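Local coordinates for protein zinc-finger (Saccharomonospora viridis, PDB 3RMQ) that is of unknown function but binds a zinc ion in a zinc-finger domain, at residues Gln10-Lys15 against Glu38-Gln43. The protein carries 1 engineered substitution. Sequence-based numbering, arbitrary orientation. Where two conformers were deposited one is given.
Sequences QQADGK and ETVTPQ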
loop_
_atom_site.group_PDB
_atom_site.type_symbol
_atom_site.label_atom_id
_atom_site.label_comp_id
_atom_site.label_asym_id
_atom_site.label_seq_id
_atom_site.Cartn_x
_atom_site.Cartn_y
_atom_site.Cartn_z
ATOM N N GLN A 10 7.028 1.480 -5.442
ATOM C CA GLN A 10 7.062 2.452 -6.530
ATOM C C GLN A 10 6.149 3.628 -6.202
ATOM O O GLN A 10 4.968 3.421 -5.888
ATOM C CB GLN A 10 6.606 1.789 -7.854
ATOM C CG GLN A 10 6.411 2.781 -9.027
ATOM C CD GLN A 10 7.709 3.489 -9.397
ATOM O OE1 GLN A 10 8.720 2.826 -9.635
ATOM N NE2 GLN A 10 7.698 4.836 -9.414
ATOM N N GLN A 11 6.691 4.838 -6.262
ATOM C CA GLN A 11 5.872 6.040 -5.971
ATOM C C GLN A 11 5.006 6.329 -7.194
ATOM O O GLN A 11 5.488 6.283 -8.360
ATOM C CB GLN A 11 6.749 7.252 -5.696
ATOM C CG GLN A 11 5.900 8.521 -5.339
ATOM C CD GLN A 11 6.761 9.654 -4.903
ATOM O OE1 GLN A 11 7.214 9.695 -3.746
ATOM N NE2 GLN A 11 7.056 10.574 -5.827
ATOM N N ALA A 12 3.724 6.624 -6.960
ATOM C CA ALA A 12 2.838 7.018 -8.055
ATOM C C ALA A 12 1.550 7.560 -7.484
ATOM O O ALA A 12 1.066 7.090 -6.455
ATOM C CB ALA A 12 2.533 5.795 -8.967
ATOM N N ASP A 13 1.043 8.598 -8.134
ATOM C CA ASP A 13 -0.226 9.187 -7.750
ATOM C C ASP A 13 -0.256 9.573 -6.293
ATOM O O ASP A 13 -1.273 9.384 -5.604
ATOM C CB ASP A 13 -1.384 8.239 -8.030
ATOM C CG ASP A 13 -2.718 9.000 -8.111
ATOM O OD1 ASP A 13 -2.692 10.243 -8.338
ATOM O OD2 ASP A 13 -3.780 8.372 -7.938
ATOM N N GLY A 14 0.844 10.144 -5.818
ATOM C CA GLY A 14 0.874 10.725 -4.500
ATOM C C GLY A 14 1.174 9.788 -3.329
ATOM O O GLY A 14 1.151 10.260 -2.200
ATOM N N LYS A 15 1.430 8.502 -3.561
ATOM C CA LYS A 15 1.848 7.645 -2.451
ATOM C C LYS A 15 2.928 6.707 -2.897
ATOM O O LYS A 15 3.097 6.468 -4.086
ATOM C CB LYS A 15 0.680 6.764 -1.964
ATOM C CG LYS A 15 -0.670 7.509 -1.679
ATOM C CD LYS A 15 -1.744 6.460 -1.311
ATOM C CE LYS A 15 -3.164 7.035 -1.250
ATOM N NZ LYS A 15 -3.901 6.806 -2.535
ATOM N N GLU A 38 -5.343 0.042 -6.542
ATOM C CA GLU A 38 -5.369 1.280 -7.334
ATOM C C GLU A 38 -4.485 1.140 -8.580
ATOM O O GLU A 38 -3.346 0.685 -8.485
ATOM C CB GLU A 38 -4.870 2.461 -6.493
ATOM C CG GLU A 38 -5.827 2.903 -5.388
ATOM C CD GLU A 38 -7.089 3.554 -5.931
ATOM O OE1 GLU A 38 -7.018 4.728 -6.342
ATOM O OE2 GLU A 38 -8.141 2.887 -5.949
ATOM N N THR A 39 -5.017 1.540 -9.739
ATOM C CA THR A 39 -4.241 1.551 -10.982
ATOM C C THR A 39 -3.647 2.947 -11.101
ATOM O O THR A 39 -4.377 3.960 -11.078
ATOM C CB THR A 39 -5.125 1.249 -12.206
ATOM O OG1 THR A 39 -5.642 -0.078 -12.074
ATOM C CG2 THR A 39 -4.294 1.325 -13.483
ATOM N N VAL A 40 -2.322 3.030 -11.151
ATOM C CA VAL A 40 -1.639 4.328 -11.074
ATOM C C VAL A 40 -0.531 4.374 -12.136
ATOM O O VAL A 40 -0.088 3.322 -12.597
ATOM C CB VAL A 40 -1.003 4.541 -9.672
ATOM C CG1 VAL A 40 -2.129 4.753 -8.572
ATOM C CG2 VAL A 40 -0.116 3.359 -9.337
ATOM N N THR A 41 -0.056 5.571 -12.481
ATOM C CA THR A 41 0.957 5.721 -13.541
ATOM C C THR A 41 2.060 6.632 -13.031
ATOM O O THR A 41 1.780 7.775 -12.691
ATOM C CB THR A 41 0.351 6.356 -14.824
ATOM O OG1 THR A 41 -0.714 5.537 -15.306
ATOM C CG2 THR A 41 1.396 6.507 -15.907
ATOM N N PRO A 42 3.312 6.130 -12.972
ATOM C CA PRO A 42 4.437 6.964 -12.532
ATOM C C PRO A 42 4.660 8.118 -13.498
ATOM O O PRO A 42 4.558 7.913 -14.739
ATOM C CB PRO A 42 5.636 6.003 -12.564
ATOM C CG PRO A 42 5.068 4.650 -12.576
ATOM C CD PRO A 42 3.729 4.739 -13.253
ATOM N N GLN A 43 4.898 9.317 -12.951
ATOM C CA GLN A 43 5.101 10.542 -13.755
ATOM C C GLN A 43 6.377 11.251 -13.329
ATOM O O GLN A 43 6.621 11.438 -12.137
ATOM C CB GLN A 43 3.944 11.534 -13.577
ATOM C CG GLN A 43 2.639 11.177 -14.268
ATOM C CD GLN A 43 1.607 12.285 -14.120
ATOM O OE1 GLN A 43 1.930 13.410 -13.726
ATOM N NE2 GLN A 43 0.369 11.974 -14.428
HETATM O O HOH W 1 2.001 9.495 -10.607
#
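The backbones of 10-15 and 38-43 come nearest at A12 and P42, whose CA atoms lie 4.8 Å apart, yet no direct hydrogen bond joins the segments. A single water links them instead: it accepts from D13 N and donates to T41 O, bridging the start of a turn to the chain just past strand 39-40. That turn is a type I' beta turn from A12 to K15, closed by A12 N to K15 O and K15 N to A12 O, and it makes 7-12 and 15-20 a tight beta hairpin with D13 and G14 at its tip.

Across the gap the packing centres on V40, whose two methyls are divided between neighbouring residues. CG2 meets the methyl of A12, with A12 CB 3.6 Å from V40 CG2, while CG1, set anti to the carbonyl carbon by a chi1 of -70°, touches D13 CB at 3.6 Å. The hairpin thus rests against the second, smaller sheet of the zinc-finger domain, 32-33 with 39-40; F32 of that sheet contacts the side chains of Q10, A12, V40 and P42. V40 also packs on H17, a zinc ligand together with C36, C59 and C62, so the contact borders the metal site.

At the other end the amide of Q10 reaches the proline ring, Q10 NE2 lying 3.9 Å from P42 CB, and the two side chains cross at about a right angle. A bend at chi2 (62°) turns the Q10 side chain forward along its own strand, where NE2 donates to Q11 O at 2.8 Å in a nearly straight bond (164°). NE2 also hydrogen-bonds to D48 O, so two carbonyl oxygens fix the rotation of this buried amide beside P42.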